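Local coordinates for protein exodeoxyribonuclease III (Methanosarcina mazei, PDB 5J8N) that probably cleaves DNA at abasic sites and degrades duplex DNA from 3' ends, using magnesium or manganese as cofactor, at residues S8-L14 with C35-V41; S69-T73 with L107-Y111; I110-N114 with G150-T154; L221-V226 with H248-L253. The protein carries 3 engineered substitutions. All blocks are in the same frame, centred on the assembly; numbering follows the deposited sequence.

Contact 1 (S8-L14 with C35-V41); sequences SWNVNGL and CVQETKV. With MG (magnesium ion), chain B.
N12 and E38 meet at a magnesium ion, their side chains running alongside each other in the same sense, just beyond two neighbouring parallel strands in one sheet of the DNase I-like sandwich. N12 OD1 binds the magnesium at 2.1 Å and E38 OE1 binds it at 2.0 Å; four waters complete six ligands. The amide and carboxylate planes are turned 51° apart, and the shared cation accounts for the 2.9 Å between N12 OD1 and E38 OE1, two oxygens with no hydrogen bond between them. E38 gets there by setting CG anti to its own nitrogen (chi1 -161°) and staying straight beyond it, while its OE2 accepts from a metal-bound water. Y208 OH bonds N12 ND2, consistent with fixing which end of that amide faces the metal. N10, a predicted ligand, is second-shell here: its OD1 accepts from another magnesium water and from N12 N, closing an Asx turn, and its amide, held through ND2 by D151, stands at a right angle to the E38 carboxylate. Further back on that face, Q37 bends at its middle so that NE2 donates to S8 OG at 2.9 Å, slightly out of the amide plane; N109 OD1 is a second partner of NE2. On the face of W9 and V36, V11 CG1 lies over the rim of the W9 indole and touches V36 CG1 at 3.9 Å. Backbone pairing continues past the strands, where L14 N donates to T39 O at 2.8 Å with an almost straight angle of 176° at the hydrogen.

Contact 2 (S69-T73 with L107-Y111); sequences SGVGT and LLNIY
N109 and T73 pass alongside each other, pointing opposite ways, across the interior of the sandwich, where strand 71-75 of one sheet faces strand 106-111 of the other. The short strand axes are 7.3 Å apart and 152° from parallel, so the bridge is made mostly by side chains, with no strand pairing between the two segments. The tight part is centred on N109: its CG is anti to the backbone nitrogen (chi1 176°), which sends the amide over to the opposing strand, where ND2 donates to T73 OG1 at 3.1 Å. That hydroxyl sits 22° out of the amide plane. Next to it, V71 CG1 packs obliquely against Y111 CB at 3.7 Å, and S69 OG lies in the Y111 ring plane at its edge, 3.4 Å from CD2; the hydrogen bond of this hydroxyl goes to E94 O. Y111, a predicted active-site residue, packs near E38 and D151. The looser end is at L107, whose CD2 meets T73 CG2 tip to tip at 4.2 Å. No solvent-exposed side exists, since every touching residue is buried. The chemistry implies a buried amide with both ends used: N109 OD1 accepts from Q37 NE2 while ND2 serves T73, which is consistent with a fixed amide orientation and links the two sheets.

Contact 3 (I110-N114 with G150-T154); sequences IYFPN and GDVNT
F112 turns the edge of its ring to D151 O, which lies in the ring plane 3.4 Å from CD1, while I110 CG2 sits over the centre of one face. V152 runs alongside the ring, its CG2 4.1 Å from CD1, and F132 of helix 119-141 meets F112 edge-to-face. That helix is the connection of a beta-alpha-beta crossover, in which strand 106-111 lies parallel to 146-149 and the pairing extends to D151. The evidence is a backbone ladder: D151 N donates to I110 O, and F112 N donates to D151 O at 2.9 Å. The second flat group, the Y111 ring, has D151 OD2 in its plane at the edge, 3.4 Å from CE1, with ring and carboxylate 45° apart; N10 ND2 bonds the same oxygen. Y111 and D151 are predicted active-site residues and N153 a predicted transition-state stabiliser, so the C-terminal ends of these strands and the loops that follow probably form one wall of the catalytic pocket. N153 has chi1 at -96°, off the staggered positions, which brings its amide up against the opposing main chain. N114 ND2 donates to N153 OD1 from above the carbonyl plane, a bond of limited weight because N114 has two conformers; N114 OD1 accepts from K116 N. Firmer is the bond from N153 ND2 to F112 O, 2.9 Å long, with the acceptor only 5° out of the N153 amide plane.

Contact 4 (L221-V226 with H248-L253); sequences LDYVFV and HCPVGL
D222 OD2 is gripped by two groups, H248 ND1 at 2.6 Å and the hydroxyl of S204. The histidine bond is nearly straight, 173° at the hydrogen, uses the syn lone pair of OD2, and lies in the plane of the imidazole. The carboxylate plane is turned 74° from the ring. In H248, CG stands anti to the carbonyl carbon; chi1 of -62° carries the imidazole toward D222 in strand 218-227, and chi2 turns its ND1 edge to the carboxylate. L221 crosses the imidazole at about a right angle, with CD1 4.0 Å from H248 CE1, and W205 meets the ring edge-to-face; together with the in-plane bond these contacts probably limit its rotation.

Away from the polar end the contact is apolar packing between two strands that run in roughly the same direction but belong to different sheets, with 6.6 Å between their short axes. V251 packs closest to the polar end: its CG1 lies 3.6 Å from D222 O, and its CG2 is 4.1 Å from V224 CG2, the two valines lying alongside and pointing opposite ways. L253 CD2 then reaches V226 CG1 at 4.0 Å, crossing obliquely, although two conformers of L253 make its exact fit doubtful. D151 packs against both H248 and D222. The whole joins the interior of the sandwich to the Asp-His pair of the AP endonuclease active site, in which H248 is the predicted proton acceptor and D222 is predicted to be important for catalysis.

In the fold
From the N terminus, contact 1 closes a helix-bearing loop between strands 3-10 and 33-37 of the first sheet. The chain runs on through strands 57-61 and 71-75 of that sheet and then crosses to the second, so that contact 2 joins the sheets across the core. Contact 3 opens on the strand where contact 2 ends, sharing I110 and Y111, and closes after helix 119-141 within the second sheet. Contact 4 spans the core again, from strand 218-227 to 251-256, which borders strand 3-10. None nests inside another; apart from the overlap of contacts 2 and 3 they follow in series. Contacts 1, 3 and 4 touch mutually; contact 2 joins them through contact 1 and the strand shared with contact 3.

Contact 1 (S8-L14 with C35-V41)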
loop_
_atom_site.group_PDB
_atom_site.type_symbol
_atom_site.label_atom_id
_atom_site.label_comp_id
_atom_site.label_asym_id
_atom_site.label_seq_id
_atom_site.Cartn_x
_atom_site.Cartn_y
_atom_site.Cartn_z
ATOM N N SER A 8 -0.923 -3.438 -5.944
ATOM C CA SER A 8 -0.211 -3.169 -4.717
ATOM C C SER A 8 -0.404 -4.333 -3.780
ATOM O O SER A 8 -1.554 -4.806 -3.616
ATOM C CB SER A 8 -0.765 -1.891 -4.114
ATOM O OG SER A 8 -0.173 -1.585 -2.824
ATOM N N TRP A 9 0.667 -4.822 -3.172
ATOM C CA TRP A 9 0.570 -6.047 -2.422
ATOM C C TRP A 9 1.549 -6.062 -1.255
ATOM O O TRP A 9 2.762 -5.973 -1.482
ATOM C CB TRP A 9 0.871 -7.254 -3.358
ATOM C CG TRP A 9 0.538 -8.613 -2.758
ATOM C CD1 TRP A 9 -0.249 -8.895 -1.663
ATOM C CD2 TRP A 9 0.947 -9.875 -3.293
ATOM N NE1 TRP A 9 -0.359 -10.298 -1.491
ATOM C CE2 TRP A 9 0.358 -10.896 -2.507
ATOM C CE3 TRP A 9 1.711 -10.222 -4.405
ATOM C CZ2 TRP A 9 0.583 -12.247 -2.747
ATOM C CZ3 TRP A 9 1.910 -11.570 -4.675
ATOM C CH2 TRP A 9 1.349 -12.574 -3.824
ATOM N N ASN A 10 1.048 -6.264 -0.032
ATOM C CA ASN A 10 1.937 -6.573 1.096
ATOM C C ASN A 10 2.228 -8.068 1.050
ATOM O O ASN A 10 1.283 -8.885 1.190
ATOM C CB ASN A 10 1.283 -6.188 2.427
ATOM C CG ASN A 10 2.115 -6.603 3.620
ATOM O OD1 ASN A 10 2.748 -7.670 3.617
ATOM N ND2 ASN A 10 2.121 -5.763 4.681
ATOM N N VAL A 11 3.483 -8.389 0.761
ATOM C CA VAL A 11 3.892 -9.754 0.476
ATOM C C VAL A 11 4.333 -10.534 1.693
ATOM O O VAL A 11 4.573 -11.739 1.617
ATOM C CB VAL A 11 5.009 -9.790 -0.573
ATOM C CG1 VAL A 11 4.447 -9.350 -1.953
ATOM C CG2 VAL A 11 6.212 -8.963 -0.211
ATOM N N ASN A 12 4.475 -9.837 2.835
ATOM C CA ASN A 12 4.859 -10.484 4.113
ATOM C C ASN A 12 6.190 -11.248 3.997
ATOM O O ASN A 12 6.399 -12.295 4.607
ATOM C CB ASN A 12 3.743 -11.420 4.669
ATOM C CG ASN A 12 3.801 -11.558 6.202
ATOM O OD1 ASN A 12 4.083 -10.566 6.947
ATOM N ND2 ASN A 12 3.416 -12.720 6.671
ATOM N N GLY A 13 7.130 -10.613 3.300
ATOM C CA GLY A 13 8.434 -11.150 3.014
ATOM C C GLY A 13 8.603 -11.487 1.533
ATOM O O GLY A 13 7.983 -12.451 1.004
ATOM N N LEU A 14 9.436 -10.709 0.832
ATOM C CA LEU A 14 9.536 -10.844 -0.614
ATOM C C LEU A 14 10.213 -12.109 -1.041
ATOM O O LEU A 14 9.753 -12.772 -1.978
ATOM C CB LEU A 14 10.288 -9.607 -1.184
ATOM C CG LEU A 14 10.376 -9.612 -2.716
ATOM C CD1 LEU A 14 8.989 -9.625 -3.374
ATOM C CD2 LEU A 14 11.186 -8.356 -3.115
ATOM N N CYS A 35 3.485 -2.584 -6.979
ATOM C CA CYS A 35 4.040 -2.095 -5.703
ATOM C C CYS A 35 3.993 -3.217 -4.692
ATOM O O CYS A 35 2.931 -3.853 -4.525
ATOM C CB CYS A 35 3.263 -0.885 -5.159
ATOM S SG CYS A 35 3.475 0.588 -6.184
ATOM N N VAL A 36 5.079 -3.429 -3.956
ATOM C CA VAL A 36 5.122 -4.430 -2.881
ATOM C C VAL A 36 5.468 -3.726 -1.582
ATOM O O VAL A 36 6.285 -2.764 -1.532
ATOM C CB VAL A 36 6.088 -5.588 -3.186
ATOM C CG1 VAL A 36 5.547 -6.433 -4.361
ATOM C CG2 VAL A 36 7.517 -5.129 -3.419
ATOM N N GLN A 37 4.845 -4.192 -0.506
ATOM C CA GLN A 37 5.181 -3.746 0.859
ATOM C C GLN A 37 5.612 -4.911 1.709
ATOM O O GLN A 37 5.223 -6.076 1.535
ATOM C CB GLN A 37 4.021 -3.018 1.536
ATOM C CG GLN A 37 3.519 -1.844 0.693
ATOM C CD GLN A 37 2.438 -2.271 -0.269
ATOM O OE1 GLN A 37 1.644 -3.167 0.040
ATOM N NE2 GLN A 37 2.370 -1.632 -1.426
ATOM N N GLU A 38 6.422 -4.553 2.696
ATOM C CA GLU A 38 6.987 -5.486 3.663
ATOM C C GLU A 38 7.816 -6.555 2.949
ATOM O O GLU A 38 7.597 -7.759 3.039
ATOM C CB GLU A 38 5.960 -6.125 4.607
ATOM C CG GLU A 38 6.698 -6.675 5.841
ATOM C CD GLU A 38 5.844 -7.332 6.831
ATOM O OE1 GLU A 38 4.720 -7.757 6.507
ATOM O OE2 GLU A 38 6.330 -7.529 7.962
ATOM N N THR A 39 8.877 -6.083 2.310
ATOM C CA THR A 39 9.772 -6.963 1.587
ATOM C C THR A 39 10.613 -7.772 2.544
ATOM O O THR A 39 11.082 -8.874 2.228
ATOM C CB THR A 39 10.719 -6.187 0.649
ATOM O OG1 THR A 39 11.561 -5.347 1.473
ATOM C CG2 THR A 39 9.898 -5.341 -0.340
ATOM N N LYS A 40 10.914 -7.215 3.715
ATOM C CA LYS A 40 11.820 -7.782 4.717
ATOM C C LYS A 40 13.250 -7.960 4.164
ATOM O O LYS A 40 14.045 -8.744 4.715
ATOM C CB LYS A 40 11.291 -9.136 5.278
ATOM C CG LYS A 40 9.919 -9.031 5.929
ATOM C CD LYS A 40 9.508 -10.395 6.533
ATOM C CE LYS A 40 8.130 -10.285 7.090
ATOM N NZ LYS A 40 7.632 -11.607 7.688
ATOM N N VAL A 41 13.586 -7.201 3.116
ATOM C CA VAL A 41 14.898 -7.264 2.472
ATOM C C VAL A 41 15.872 -6.393 3.241
ATOM O O VAL A 41 15.588 -5.183 3.441
ATOM C CB VAL A 41 14.797 -6.747 1.017
ATOM C CG1 VAL A 41 16.177 -6.449 0.459
ATOM C CG2 VAL A 41 14.013 -7.766 0.144
HETATM MG MG MG B . 3.288 -8.773 7.572
HETATM O O HOH W 1 -1.047 -3.229 -0.265
HETATM O O HOH W 2 2.043 -8.902 5.900
HETATM O O HOH W 3 5.579 -11.304 9.655
HETATM O O HOH W 4 4.488 -8.793 9.256
HETATM O O HOH W 5 1.808 -9.639 8.620
HETATM O O HOH W 6 2.558 -6.803 8.018
#

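Contact 2 (S69-T73 with L107-Y111)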
loop_
_atom_site.group_PDB
_atom_site.type_symbol
_atom_site.label_atom_id
_atom_site.label_comp_id
_atom_site.label_asym_id
_atom_site.label_seq_id
_atom_site.Cartn_x
_atom_site.Cartn_y
_atom_site.Cartn_z
ATOM N N SER A 69 10.217 -4.541 7.441
ATOM C CA SER A 69 9.630 -3.486 6.635
ATOM C C SER A 69 10.167 -3.564 5.195
ATOM O O SER A 69 10.354 -4.666 4.675
ATOM C CB SER A 69 9.900 -2.151 7.351
ATOM O OG SER A 69 9.267 -1.073 6.648
ATOM N N GLY A 70 10.408 -2.445 4.526
ATOM C CA GLY A 70 10.899 -2.406 3.144
ATOM C C GLY A 70 9.765 -2.362 2.151
ATOM O O GLY A 70 8.718 -3.028 2.301
ATOM N N VAL A 71 9.936 -1.541 1.112
ATOM C CA VAL A 71 8.939 -1.458 0.027
ATOM C C VAL A 71 9.635 -1.373 -1.325
ATOM O O VAL A 71 10.811 -0.995 -1.391
ATOM C CB VAL A 71 7.972 -0.252 0.163
ATOM C CG1 VAL A 71 7.199 -0.283 1.460
ATOM C CG2 VAL A 71 8.690 1.091 0.012
ATOM N N GLY A 72 8.929 -1.756 -2.396
ATOM C CA GLY A 72 9.524 -1.641 -3.729
ATOM C C GLY A 72 8.433 -1.381 -4.756
ATOM O O GLY A 72 7.254 -1.725 -4.556
ATOM N N THR A 73 8.855 -0.772 -5.848
ATOM C CA THR A 73 7.974 -0.440 -6.968
ATOM C C THR A 73 8.632 -0.884 -8.244
ATOM O O THR A 73 9.762 -0.560 -8.542
ATOM C CB THR A 73 7.728 1.071 -7.020
ATOM O OG1 THR A 73 7.004 1.427 -5.851
ATOM C CG2 THR A 73 6.924 1.492 -8.264
ATOM N N LEU A 107 3.357 8.775 -7.510
ATOM C CA LEU A 107 2.993 7.564 -6.803
ATOM C C LEU A 107 3.742 7.438 -5.494
ATOM O O LEU A 107 4.984 7.489 -5.477
ATOM C CB LEU A 107 3.305 6.360 -7.657
ATOM C CG LEU A 107 3.043 5.000 -7.026
ATOM C CD1 LEU A 107 1.545 4.755 -6.687
ATOM C CD2 LEU A 107 3.510 3.873 -7.989
ATOM N N LEU A 108 2.997 7.290 -4.410
ATOM C CA LEU A 108 3.598 7.033 -3.087
ATOM C C LEU A 108 3.237 5.622 -2.683
ATOM O O LEU A 108 2.042 5.311 -2.551
ATOM C CB LEU A 108 3.083 8.040 -2.029
ATOM C CG LEU A 108 3.214 9.535 -2.431
ATOM C CD1 LEU A 108 2.690 10.397 -1.283
ATOM C CD2 LEU A 108 4.651 9.915 -2.844
ATOM N N ASN A 109 4.244 4.788 -2.471
ATOM C CA ASN A 109 4.083 3.404 -2.080
ATOM C C ASN A 109 4.481 3.278 -0.607
ATOM O O ASN A 109 5.631 3.583 -0.276
ATOM C CB ASN A 109 4.968 2.556 -2.987
ATOM C CG ASN A 109 4.965 1.074 -2.608
ATOM O OD1 ASN A 109 4.089 0.655 -1.856
ATOM N ND2 ASN A 109 5.887 0.274 -3.178
ATOM N N ILE A 110 3.557 2.891 0.245
ATOM C CA ILE A 110 3.778 3.001 1.698
ATOM C C ILE A 110 3.385 1.763 2.485
ATOM O O ILE A 110 2.294 1.213 2.262
ATOM C CB ILE A 110 2.996 4.225 2.269
ATOM C CG1 ILE A 110 3.282 5.488 1.418
ATOM C CG2 ILE A 110 3.347 4.468 3.756
ATOM C CD1 ILE A 110 2.491 6.710 1.871
ATOM N N TYR A 111 4.262 1.359 3.385
ATOM C CA TYR A 111 3.971 0.336 4.382
ATOM C C TYR A 111 3.775 1.073 5.708
ATOM O O TYR A 111 4.736 1.369 6.423
ATOM C CB TYR A 111 5.138 -0.692 4.467
ATOM C CG TYR A 111 4.959 -1.758 5.490
ATOM C CD1 TYR A 111 3.738 -2.379 5.674
ATOM C CD2 TYR A 111 6.013 -2.129 6.308
ATOM C CE1 TYR A 111 3.549 -3.346 6.677
ATOM C CE2 TYR A 111 5.846 -3.158 7.271
ATOM C CZ TYR A 111 4.593 -3.740 7.444
ATOM O OH TYR A 111 4.394 -4.713 8.404
#

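Contact 3 (I110-N114 with G150-T154)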
loop_
_atom_site.group_PDB
_atom_site.type_symbol
_atom_site.label_atom_id
_atom_site.label_comp_id
_atom_site.label_asym_id
_atom_site.label_seq_id
_atom_site.Cartn_x
_atom_site.Cartn_y
_atom_site.Cartn_z
ATOM N N ILE A 110 3.557 2.891 0.245
ATOM C CA ILE A 110 3.778 3.001 1.698
ATOM C C ILE A 110 3.385 1.763 2.485
ATOM O O ILE A 110 2.294 1.213 2.262
ATOM C CB ILE A 110 2.996 4.225 2.269
ATOM C CG1 ILE A 110 3.282 5.488 1.418
ATOM C CG2 ILE A 110 3.347 4.468 3.756
ATOM C CD1 ILE A 110 2.491 6.710 1.871
ATOM N N TYR A 111 4.262 1.359 3.385
ATOM C CA TYR A 111 3.971 0.336 4.382
ATOM C C TYR A 111 3.775 1.073 5.708
ATOM O O TYR A 111 4.736 1.369 6.423
ATOM C CB TYR A 111 5.138 -0.692 4.467
ATOM C CG TYR A 111 4.959 -1.758 5.490
ATOM C CD1 TYR A 111 3.738 -2.379 5.674
ATOM C CD2 TYR A 111 6.013 -2.129 6.308
ATOM C CE1 TYR A 111 3.549 -3.346 6.677
ATOM C CE2 TYR A 111 5.846 -3.158 7.271
ATOM C CZ TYR A 111 4.593 -3.740 7.444
ATOM O OH TYR A 111 4.394 -4.713 8.404
ATOM N N PHE A 112 2.532 1.410 6.018
ATOM C CA PHE A 112 2.297 2.203 7.249
ATOM C C PHE A 112 2.542 1.312 8.471
ATOM O O PHE A 112 2.360 0.078 8.399
ATOM C CB PHE A 112 0.875 2.722 7.283
ATOM C CG PHE A 112 0.588 3.823 6.286
ATOM C CD1 PHE A 112 0.135 3.581 5.010
ATOM C CD2 PHE A 112 0.741 5.140 6.698
ATOM C CE1 PHE A 112 -0.132 4.647 4.116
ATOM C CE2 PHE A 112 0.456 6.199 5.859
ATOM C CZ PHE A 112 -0.014 5.938 4.546
ATOM N N PRO A 113 3.013 1.876 9.582
ATOM C CA PRO A 113 3.349 1.050 10.750
ATOM C C PRO A 113 2.168 0.295 11.355
ATOM O O PRO A 113 1.034 0.759 11.342
ATOM C CB PRO A 113 3.885 2.089 11.760
ATOM C CG PRO A 113 4.305 3.288 10.850
ATOM C CD PRO A 113 3.270 3.311 9.758
ATOM N N ASN A 114 2.495 -0.881 11.869
ATOM C CA ASN A 114 1.547 -1.565 12.682
ATOM C C ASN A 114 1.726 -1.166 14.131
ATOM O O ASN A 114 2.843 -1.088 14.645
ATOM C CB ASN A 114 1.687 -3.056 12.511
ATOM C CG ASN A 114 0.602 -3.786 13.214
ATOM O OD1 ASN A 114 0.716 -4.017 14.427
ATOM N ND2 ASN A 114 -0.489 -4.104 12.488
ATOM N N GLY A 150 -0.909 1.191 -0.591
ATOM C CA GLY A 150 -0.163 0.369 0.346
ATOM C C GLY A 150 -1.028 -0.092 1.477
ATOM O O GLY A 150 -2.272 -0.112 1.425
ATOM N N ASP A 151 -0.327 -0.553 2.510
ATOM C CA ASP A 151 -0.919 -1.200 3.673
ATOM C C ASP A 151 -1.031 -0.152 4.742
ATOM O O ASP A 151 -0.011 0.244 5.333
ATOM C CB ASP A 151 -0.024 -2.360 4.066
ATOM C CG ASP A 151 -0.432 -3.048 5.312
ATOM O OD1 ASP A 151 -1.476 -2.735 5.903
ATOM O OD2 ASP A 151 0.334 -3.965 5.735
ATOM N N VAL A 152 -2.258 0.305 4.961
ATOM C CA VAL A 152 -2.524 1.362 5.942
ATOM C C VAL A 152 -2.540 0.755 7.349
ATOM O O VAL A 152 -2.443 1.485 8.342
ATOM C CB VAL A 152 -3.865 2.019 5.555
ATOM C CG1 VAL A 152 -4.330 3.054 6.584
ATOM C CG2 VAL A 152 -3.720 2.657 4.168
ATOM N N ASN A 153 -2.716 -0.570 7.466
ATOM C CA ASN A 153 -2.775 -1.234 8.777
ATOM C C ASN A 153 -3.924 -0.733 9.647
ATOM O O ASN A 153 -3.891 -0.908 10.874
ATOM C CB ASN A 153 -1.421 -1.152 9.530
ATOM C CG ASN A 153 -0.580 -2.389 9.320
ATOM O OD1 ASN A 153 -1.066 -3.503 9.506
ATOM N ND2 ASN A 153 0.653 -2.210 8.839
ATOM N N THR A 154 -4.984 -0.227 8.986
ATOM C CA THR A 154 -6.223 0.169 9.657
ATOM C C THR A 154 -7.396 -0.126 8.754
ATOM O O THR A 154 -7.280 0.097 7.527
ATOM C CB THR A 154 -6.207 1.709 9.995
ATOM O OG1 THR A 154 -5.112 1.979 10.882
ATOM C CG2 THR A 154 -7.492 2.148 10.701
#

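Contact 4 (L221-V226 with H248-L253)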
loop_
_atom_site.group_PDB
_atom_site.type_symbol
_atom_site.label_atom_id
_atom_site.label_comp_id
_atom_site.label_asym_id
_atom_site.label_seq_id
_atom_site.Cartn_x
_atom_site.Cartn_y
_atom_site.Cartn_z
ATOM N N LEU A 221 -7.209 -3.715 4.901
ATOM C CA LEU A 221 -6.059 -2.929 5.378
ATOM C C LEU A 221 -5.313 -2.243 4.260
ATOM O O LEU A 221 -4.475 -1.381 4.530
ATOM C CB LEU A 221 -5.056 -3.836 6.111
ATOM C CG LEU A 221 -5.672 -4.635 7.278
ATOM C CD1 LEU A 221 -4.599 -5.457 7.954
ATOM C CD2 LEU A 221 -6.291 -3.659 8.312
ATOM N N ASP A 222 -5.577 -2.674 3.014
ATOM C CA ASP A 222 -4.797 -2.216 1.858
ATOM C C ASP A 222 -5.690 -1.396 0.982
ATOM O O ASP A 222 -6.836 -1.782 0.699
ATOM C CB ASP A 222 -4.240 -3.433 1.096
ATOM C CG ASP A 222 -3.393 -4.267 2.000
ATOM O OD1 ASP A 222 -2.201 -3.916 2.190
ATOM O OD2 ASP A 222 -3.927 -5.233 2.586
ATOM N N TYR A 223 -5.159 -0.266 0.490
ATOM C CA TYR A 223 -5.962 0.741 -0.199
ATOM C C TYR A 223 -5.170 1.364 -1.340
ATOM O O TYR A 223 -3.927 1.334 -1.328
ATOM C CB TYR A 223 -6.328 1.876 0.763
ATOM C CG TYR A 223 -7.087 1.519 2.018
ATOM C CD1 TYR A 223 -6.444 0.917 3.104
ATOM C CD2 TYR A 223 -8.430 1.889 2.159
ATOM C CE1 TYR A 223 -7.124 0.619 4.277
ATOM C CE2 TYR A 223 -9.146 1.583 3.341
ATOM C CZ TYR A 223 -8.448 0.984 4.394
ATOM O OH TYR A 223 -9.145 0.758 5.564
ATOM N N VAL A 224 -5.893 1.947 -2.274
ATOM C CA VAL A 224 -5.249 2.931 -3.149
ATOM C C VAL A 224 -6.077 4.182 -3.034
ATOM O O VAL A 224 -7.286 4.202 -3.313
ATOM C CB VAL A 224 -5.098 2.492 -4.627
ATOM C CG1 VAL A 224 -4.263 3.517 -5.377
ATOM C CG2 VAL A 224 -4.464 1.089 -4.737
ATOM N N PHE A 225 -5.459 5.275 -2.604
ATOM C CA PHE A 225 -6.087 6.583 -2.509
ATOM C C PHE A 225 -5.673 7.449 -3.663
ATOM O O PHE A 225 -4.551 7.301 -4.185
ATOM C CB PHE A 225 -5.698 7.287 -1.215
ATOM C CG PHE A 225 -5.927 6.460 0.016
ATOM C CD1 PHE A 225 -7.211 6.357 0.568
ATOM C CD2 PHE A 225 -4.889 5.795 0.586
ATOM C CE1 PHE A 225 -7.418 5.583 1.736
ATOM C CE2 PHE A 225 -5.075 5.021 1.754
ATOM C CZ PHE A 225 -6.366 4.904 2.303
ATOM N N VAL A 226 -6.561 8.315 -4.084
ATOM C CA VAL A 226 -6.175 9.344 -5.096
ATOM C C VAL A 226 -6.593 10.696 -4.599
ATOM O O VAL A 226 -7.612 10.861 -3.920
ATOM C CB VAL A 226 -6.767 9.069 -6.492
ATOM C CG1 VAL A 226 -6.239 7.703 -7.034
ATOM C CG2 VAL A 226 -8.318 9.128 -6.499
ATOM N N HIS A 248 -1.897 -10.879 3.287
ATOM C CA HIS A 248 -2.676 -9.907 2.522
ATOM C C HIS A 248 -2.892 -10.426 1.098
ATOM O O HIS A 248 -2.081 -11.224 0.595
ATOM C CB HIS A 248 -1.954 -8.567 2.373
ATOM C CG HIS A 248 -1.687 -7.860 3.659
ATOM N ND1 HIS A 248 -2.278 -6.651 3.973
ATOM C CD2 HIS A 248 -0.848 -8.162 4.675
ATOM C CE1 HIS A 248 -1.806 -6.239 5.142
ATOM N NE2 HIS A 248 -0.960 -7.147 5.589
ATOM N N CYS A 249 -3.944 -9.933 0.449
ATOM C CA CYS A 249 -4.029 -10.061 -1.014
ATOM C C CYS A 249 -3.806 -8.711 -1.642
ATOM O O CYS A 249 -3.875 -7.683 -0.970
ATOM C CB CYS A 249 -5.392 -10.661 -1.453
ATOM S SG CYS A 249 -6.790 -9.527 -1.283
ATOM N N PRO A 250 -3.561 -8.656 -2.935
ATOM C CA PRO A 250 -3.338 -7.362 -3.596
ATOM C C PRO A 250 -4.605 -6.554 -3.735
ATOM O O PRO A 250 -5.721 -7.102 -3.702
ATOM C CB PRO A 250 -2.816 -7.747 -5.006
ATOM C CG PRO A 250 -2.345 -9.195 -4.859
ATOM C CD PRO A 250 -3.293 -9.797 -3.844
ATOM N N VAL A 251 -4.400 -5.266 -3.959
ATOM C CA VAL A 251 -5.415 -4.328 -4.387
ATOM C C VAL A 251 -4.914 -3.551 -5.570
ATOM O O VAL A 251 -3.722 -3.604 -5.901
ATOM C CB VAL A 251 -5.820 -3.357 -3.203
ATOM C CG1 VAL A 251 -6.351 -4.142 -2.017
ATOM C CG2 VAL A 251 -4.641 -2.489 -2.762
ATOM N N GLY A 252 -5.796 -2.892 -6.297
ATOM C CA GLY A 252 -5.288 -2.171 -7.448
ATOM C C GLY A 252 -6.236 -1.134 -7.975
ATOM O O GLY A 252 -7.364 -1.011 -7.511
ATOM N N LEU A 253 -5.774 -0.428 -8.977
ATOM C CA LEU A 253 -6.716 0.411 -9.708
ATOM C C LEU A 253 -6.211 0.690 -11.093
ATOM O O LEU A 253 -5.026 0.402 -11.422
ATOM C CB LEU A 253 -7.062 1.708 -8.992
ATOM C CG LEU A 253 -5.925 2.673 -8.696
ATOM C CD1 LEU A 253 -5.295 3.265 -9.958
ATOM C CD2 LEU A 253 -6.500 3.848 -7.868
#